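Local coordinates for protein Myo-inositol phosphohydrolase (Mitsuokella multacida, PDB 4WU3) that probably removes phosphate groups from myo-inositol hexakisphosphate (phytate) and related inositol phosphates, and binds inositol-(1,3,4,5)-tetrakisphosphate, at residues A[140-146]-A[212-216]; A[48-54]-A[132-138]. The protein carries 2 engineered substitutions. All coordinates share one frame; numbering follows the deposited sequence.

Contact 1: residues A[140-146]-A[212-216]; sequences HDWGNDG and QDHFR
D141 and D213 bring their CA atoms closest across two irregular loops, 6.2 Å apart, one loop carrying a type I turn from W142 to D145, the other a type II turn from Q212 to F215. W142 occupies the middle of the contact. With CG anti to its carbonyl carbon (chi1 -75°), the indole swings across to the second loop and gives its N-H to a backbone carbonyl, the bond from W142 NE1 to D213 O being 2.8 Å long, nearly straight and in the plane of the ring. Tryptophan suits the place because it combines this donor with broad apolar faces. H140 CB lies over one of them. The H214 imidazole turns its edge toward the indole, the planes 89° apart, while the F215 ring is nearly parallel to the indole but slid aside, F215 CE2 coming to 3.5 Å from W142 CZ2. Q212 is long enough to bridge to the far turn. Its amide donates to a carbonyl from above the carbonyl plane, Q212 NE2 to N144 O being 3.2 Å, and its OE1 accepts from two waters, one also held by N144 N and the other by D145 OD1. A further water ties D141 O to D213 N. The carboxylates of D141 and D213 stand almost perpendicular, with 2.7 Å between D141 OD2 and D213 OD2, and both have a long, weak ion pair with R248. H214 also touches the bound inositol tetrakisphosphate, which places this loop at a ligand pocket. D145 OD2 accepts a hydrogen bond from the side-chain amide of N291 of the second subunit, whose Y292 meets W142 edge-to-face. The first loop runs from strand 132-137 to helix 149-161, on which N144 packs; the second joins strand 205-211 to helix 219-230, with F215 against helix 291-313.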
loop_
_atom_site.group_PDB
_atom_site.type_symbol
_atom_site.label_atom_id
_atom_site.label_comp_id
_atom_site.label_asym_id
_atom_site.label_seq_id
_atom_site.Cartn_x
_atom_site.Cartn_y
_atom_site.Cartn_z
ATOM N N HIS A 140 -2.448 11.575 9.147
ATOM C CA HIS A 140 -1.989 10.182 9.193
ATOM C C HIS A 140 -0.694 10.006 9.971
ATOM O O HIS A 140 -0.052 8.971 9.832
ATOM C CB HIS A 140 -1.742 9.617 7.794
ATOM C CG HIS A 140 -2.949 9.593 6.916
ATOM N ND1 HIS A 140 -3.964 8.675 7.073
ATOM C CD2 HIS A 140 -3.279 10.340 5.834
ATOM C CE1 HIS A 140 -4.883 8.877 6.145
ATOM N NE2 HIS A 140 -4.494 9.885 5.384
ATOM N N ASP A 141 -0.316 10.999 10.777
ATOM C CA ASP A 141 0.945 10.975 11.540
ATOM C C ASP A 141 2.178 10.778 10.654
ATOM O O ASP A 141 3.125 10.056 11.020
ATOM C CB ASP A 141 0.912 9.908 12.634
ATOM C CG ASP A 141 2.082 10.024 13.597
ATOM O OD1 ASP A 141 2.677 11.130 13.721
ATOM O OD2 ASP A 141 2.408 8.999 14.233
ATOM N N TRP A 142 2.166 11.438 9.495
ATOM C CA TRP A 142 3.257 11.333 8.536
ATOM C C TRP A 142 4.061 12.631 8.431
ATOM O O TRP A 142 4.462 13.060 7.337
ATOM C CB TRP A 142 2.719 10.908 7.168
ATOM C CG TRP A 142 2.348 9.427 7.089
ATOM C CD1 TRP A 142 2.833 8.420 7.865
ATOM C CD2 TRP A 142 1.441 8.821 6.165
ATOM N NE1 TRP A 142 2.287 7.220 7.485
ATOM C CE2 TRP A 142 1.427 7.437 6.443
ATOM C CE3 TRP A 142 0.621 9.315 5.140
ATOM C CZ2 TRP A 142 0.624 6.546 5.738
ATOM C CZ3 TRP A 142 -0.162 8.429 4.430
ATOM C CH2 TRP A 142 -0.156 7.062 4.723
ATOM N N GLY A 143 4.329 13.232 9.587
ATOM C CA GLY A 143 5.032 14.514 9.642
ATOM C C GLY A 143 6.377 14.490 8.939
ATOM O O GLY A 143 6.837 15.514 8.443
ATOM N N ASN A 144 7.015 13.321 8.914
ATOM C CA ASN A 144 8.318 13.160 8.280
ATOM C C ASN A 144 8.239 12.207 7.091
ATOM O O ASN A 144 9.191 11.481 6.772
ATOM C CB ASN A 144 9.356 12.697 9.304
ATOM C CG ASN A 144 9.838 13.834 10.187
ATOM O OD1 ASN A 144 9.895 14.978 9.744
ATOM N ND2 ASN A 144 10.192 13.528 11.436
ATOM N N ASP A 145 7.087 12.242 6.430
ATOM C CA ASP A 145 6.813 11.391 5.285
ATOM C C ASP A 145 7.966 11.363 4.280
ATOM O O ASP A 145 8.340 12.388 3.721
ATOM C CB ASP A 145 5.553 11.895 4.597
ATOM C CG ASP A 145 5.052 10.957 3.541
ATOM O OD1 ASP A 145 5.504 9.789 3.493
ATOM O OD2 ASP A 145 4.195 11.392 2.745
ATOM N N GLY A 146 8.519 10.182 4.052
ATOM C CA GLY A 146 9.524 9.984 3.009
ATOM C C GLY A 146 10.960 10.255 3.423
ATOM O O GLY A 146 11.888 9.903 2.707
ATOM N N GLN A 212 8.019 5.065 9.866
ATOM C CA GLN A 212 6.795 5.762 9.533
ATOM C C GLN A 212 5.619 5.045 10.177
ATOM O O GLN A 212 5.524 3.815 10.119
ATOM C CB GLN A 212 6.576 5.801 8.011
ATOM C CG GLN A 212 7.695 6.437 7.211
ATOM C CD GLN A 212 7.758 7.942 7.381
ATOM O OE1 GLN A 212 6.766 8.635 7.175
ATOM N NE2 GLN A 212 8.932 8.457 7.746
ATOM N N ASP A 213 4.714 5.820 10.763
ATOM C CA ASP A 213 3.496 5.277 11.315
ATOM C C ASP A 213 2.738 4.558 10.208
ATOM O O ASP A 213 2.736 4.990 9.054
ATOM C CB ASP A 213 2.657 6.406 11.906
ATOM C CG ASP A 213 1.610 5.925 12.883
ATOM O OD1 ASP A 213 1.351 4.707 12.985
ATOM O OD2 ASP A 213 1.030 6.789 13.562
ATOM N N HIS A 214 2.119 3.440 10.575
ATOM C CA HIS A 214 1.226 2.670 9.693
ATOM C C HIS A 214 1.872 1.580 8.823
ATOM O O HIS A 214 1.157 0.796 8.220
ATOM C CB HIS A 214 0.411 3.614 8.809
ATOM C CG HIS A 214 -0.398 4.611 9.584
ATOM N ND1 HIS A 214 -1.408 4.246 10.452
ATOM C CD2 HIS A 214 -0.352 5.963 9.609
ATOM C CE1 HIS A 214 -1.938 5.332 10.986
ATOM N NE2 HIS A 214 -1.323 6.387 10.483
ATOM N N PHE A 215 3.197 1.510 8.779
ATOM C CA PHE A 215 3.885 0.616 7.867
ATOM C C PHE A 215 4.905 -0.238 8.589
ATOM O O PHE A 215 5.317 0.079 9.703
ATOM C CB PHE A 215 4.634 1.402 6.797
ATOM C CG PHE A 215 3.751 2.197 5.880
ATOM C CD1 PHE A 215 2.755 1.579 5.141
ATOM C CD2 PHE A 215 3.941 3.558 5.737
ATOM C CE1 PHE A 215 1.960 2.309 4.293
ATOM C CE2 PHE A 215 3.155 4.290 4.887
ATOM C CZ PHE A 215 2.157 3.667 4.166
ATOM N N ARG A 216 5.313 -1.316 7.933
ATOM C CA ARG A 216 6.397 -2.166 8.410
ATOM C C ARG A 216 7.701 -1.408 8.316
ATOM O O ARG A 216 7.817 -0.478 7.529
ATOM C CB ARG A 216 6.504 -3.419 7.537
ATOM C CG ARG A 216 6.503 -3.105 6.037
ATOM C CD ARG A 216 7.157 -4.213 5.233
ATOM N NE ARG A 216 8.574 -4.310 5.562
ATOM C CZ ARG A 216 9.426 -5.140 4.974
ATOM N NH1 ARG A 216 9.010 -5.964 4.017
ATOM N NH2 ARG A 216 10.700 -5.137 5.337
HETATM O O HOH W 1 5.511 8.555 11.354
HETATM O O HOH W 2 6.680 10.529 9.294
HETATM O O HOH W 3 4.935 7.675 5.291
#

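Contact 2: residues A[48-54]-A[132-138]; sequences LALKIDR and TAVSWFA
A49 with F137, and K51 with S135, are hydrogen-bonded pairs of an antiparallel ladder whose strand axes approach to 4.6 Å. Near its end the ladder takes up a classic beta bulge, where D53 N and R54 N both donate to A133 O from the same face of its plane and A133 N returns a bond to R54 O. The bulge directs D53 at the partner strand. Its CB packs 3.9 Å from A133 CB, and its CG lies beside the S135 hydroxyl. OD1 then takes two donors: S135 OG on its syn lone pair at 2.6 Å, and K51 NZ at 2.8 Å in a salt bridge. OD2 rests against S135 CB and forms a second salt bridge with R122. A short acid fits here because two cations and a hydroxyl converge on it; an alanine here would probably leave K51 and R122 without their shared counter-charge and set the S135 hydroxyl free to turn. On the face bearing L50 and W136, the leucine, its CG anti to the backbone N (chi1 176°), makes a CH-pi contact: its branch sets CD1 over the indole, 3.8 Å from the centroid of the W136 six-membered ring. Strand 132-137 is bonded on its other edge to strand 126-129, while L50 and I52 form backbone hydrogen bonds with Y172 of strand 168-175; A49 and I52 also pack on strand 180-188.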
loop_
_atom_site.group_PDB
_atom_site.type_symbol
_atom_site.label_atom_id
_atom_site.label_comp_id
_atom_site.label_asym_id
_atom_site.label_seq_id
_atom_site.Cartn_x
_atom_site.Cartn_y
_atom_site.Cartn_z
ATOM N N LEU A 48 1.422 20.986 9.875
ATOM C CA LEU A 48 2.280 20.347 10.862
ATOM C C LEU A 48 2.029 20.975 12.216
ATOM O O LEU A 48 2.401 22.123 12.448
ATOM C CB LEU A 48 3.754 20.505 10.478
ATOM C CG LEU A 48 4.743 19.659 11.289
ATOM C CD1 LEU A 48 4.579 18.186 10.958
ATOM C CD2 LEU A 48 6.169 20.096 11.012
ATOM N N ALA A 49 1.396 20.224 13.111
ATOM C CA ALA A 49 0.971 20.795 14.382
ATOM C C ALA A 49 1.726 20.209 15.561
ATOM O O ALA A 49 1.865 18.991 15.688
ATOM C CB ALA A 49 -0.521 20.607 14.562
ATOM N N LEU A 50 2.224 21.083 16.429
ATOM C CA LEU A 50 2.879 20.628 17.641
ATOM C C LEU A 50 1.770 20.269 18.587
ATOM O O LEU A 50 0.922 21.102 18.871
ATOM C CB LEU A 50 3.768 21.715 18.238
ATOM C CG LEU A 50 4.451 21.407 19.581
ATOM C CD1 LEU A 50 5.266 20.124 19.517
ATOM C CD2 LEU A 50 5.345 22.561 20.009
ATOM N N LYS A 51 1.758 19.028 19.066
ATOM C CA LYS A 51 0.705 18.603 19.972
ATOM C C LYS A 51 1.224 17.720 21.092
ATOM O O LYS A 51 2.356 17.229 21.055
ATOM C CB LYS A 51 -0.419 17.898 19.210
ATOM C CG LYS A 51 0.023 16.671 18.437
ATOM C CD LYS A 51 0.034 15.417 19.289
ATOM C CE LYS A 51 -0.109 14.193 18.390
ATOM N NZ LYS A 51 0.003 12.913 19.127
ATOM N N ILE A 52 0.364 17.534 22.087
ATOM C CA ILE A 52 0.676 16.750 23.264
ATOM C C ILE A 52 0.470 15.258 22.987
ATOM O O ILE A 52 -0.593 14.845 22.542
ATOM C CB ILE A 52 -0.198 17.220 24.447
ATOM C CG1 ILE A 52 0.179 18.655 24.840
ATOM C CG2 ILE A 52 -0.060 16.294 25.645
ATOM C CD1 ILE A 52 -0.773 19.313 25.819
ATOM N N ASP A 53 1.508 14.461 23.231
ATOM C CA ASP A 53 1.431 13.015 23.086
ATOM C C ASP A 53 0.965 12.398 24.403
ATOM O O ASP A 53 0.002 11.624 24.441
ATOM C CB ASP A 53 2.810 12.430 22.736
ATOM C CG ASP A 53 3.294 12.799 21.338
ATOM O OD1 ASP A 53 2.471 13.092 20.452
ATOM O OD2 ASP A 53 4.526 12.771 21.127
ATOM N N ARG A 54 1.684 12.735 25.478
ATOM C CA ARG A 54 1.395 12.229 26.818
ATOM C C ARG A 54 1.531 13.330 27.868
ATOM O O ARG A 54 2.608 13.893 28.060
ATOM C CB ARG A 54 2.353 11.092 27.195
ATOM C CG ARG A 54 2.415 9.930 26.209
ATOM C CD ARG A 54 1.079 9.231 26.084
ATOM N NE ARG A 54 0.756 8.526 27.315
ATOM C CZ ARG A 54 -0.374 7.867 27.526
ATOM N NH1 ARG A 54 -1.303 7.806 26.590
ATOM N NH2 ARG A 54 -0.565 7.253 28.679
ATOM N N THR A 132 6.349 16.418 29.850
ATOM C CA THR A 132 5.268 16.217 28.899
ATOM C C THR A 132 5.812 15.825 27.523
ATOM O O THR A 132 6.735 16.461 27.002
ATOM C CB THR A 132 4.428 17.493 28.713
ATOM O OG1 THR A 132 3.958 17.973 29.985
ATOM C CG2 THR A 132 3.241 17.203 27.792
ATOM N N ALA A 133 5.246 14.774 26.940
ATOM C CA ALA A 133 5.682 14.333 25.624
ATOM C C ALA A 133 4.889 15.048 24.560
ATOM O O ALA A 133 3.661 15.090 24.599
ATOM C CB ALA A 133 5.537 12.828 25.466
ATOM N N VAL A 134 5.615 15.603 23.600
ATOM C CA VAL A 134 5.007 16.307 22.478
ATOM C C VAL A 134 5.581 15.807 21.162
ATOM O O VAL A 134 6.667 15.223 21.124
ATOM C CB VAL A 134 5.270 17.814 22.580
ATOM C CG1 VAL A 134 4.764 18.339 23.910
ATOM C CG2 VAL A 134 6.754 18.096 22.415
ATOM N N SER A 135 4.858 16.041 20.077
ATOM C CA SER A 135 5.341 15.635 18.762
ATOM C C SER A 135 4.753 16.528 17.694
ATOM O O SER A 135 3.771 17.203 17.926
ATOM C CB SER A 135 4.975 14.170 18.468
ATOM O OG SER A 135 3.578 14.021 18.273
ATOM N N TRP A 136 5.372 16.515 16.523
ATOM C CA TRP A 136 4.885 17.267 15.390
ATOM C C TRP A 136 4.018 16.369 14.519
ATOM O O TRP A 136 4.493 15.405 13.902
ATOM C CB TRP A 136 6.057 17.881 14.608
ATOM C CG TRP A 136 6.589 19.082 15.289
ATOM C CD1 TRP A 136 6.261 20.383 15.033
ATOM C CD2 TRP A 136 7.513 19.108 16.379
ATOM N NE1 TRP A 136 6.939 21.217 15.889
ATOM C CE2 TRP A 136 7.711 20.455 16.726
ATOM C CE3 TRP A 136 8.198 18.120 17.092
ATOM C CZ2 TRP A 136 8.566 20.840 17.747
ATOM C CZ3 TRP A 136 9.039 18.503 18.107
ATOM C CH2 TRP A 136 9.221 19.856 18.424
ATOM N N PHE A 137 2.732 16.695 14.488
ATOM C CA PHE A 137 1.751 15.856 13.825
ATOM C C PHE A 137 1.249 16.442 12.504
ATOM O O PHE A 137 0.823 17.591 12.438
ATOM C CB PHE A 137 0.569 15.620 14.765
ATOM C CG PHE A 137 -0.507 14.763 14.176
ATOM C CD1 PHE A 137 -0.471 13.399 14.303
ATOM C CD2 PHE A 137 -1.556 15.335 13.495
ATOM C CE1 PHE A 137 -1.471 12.613 13.753
ATOM C CE2 PHE A 137 -2.552 14.558 12.948
ATOM C CZ PHE A 137 -2.509 13.196 13.070
ATOM N N ALA A 138 1.317 15.631 11.457
ATOM C CA ALA A 138 0.617 15.893 10.203
ATOM C C ALA A 138 -0.425 14.786 9.987
ATOM O O ALA A 138 -0.417 13.773 10.693
ATOM C CB ALA A 138 1.602 15.919 9.041
#

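In the fold
The centres of the two contacts lie 14 Å apart, on the same side of the chain's centre, and the contacts come in series: contact 2 closes with 132-138 just before contact 1 opens at H140. They meet directly through G143, whose CA is 3.8 Å from A138 CB and also packs on L48. Contact 2 is a strand pairing in the antiparallel sheet; its strand 132-137 runs straight into the first loop of contact 1. The other loop of contact 1 leaves strand 205-211, at the border of the five-stranded mixed sheet. Contact 1 thus links the two sheets beside a ligand pocket and the subunit interface, whereas contact 2 stays within one subunit.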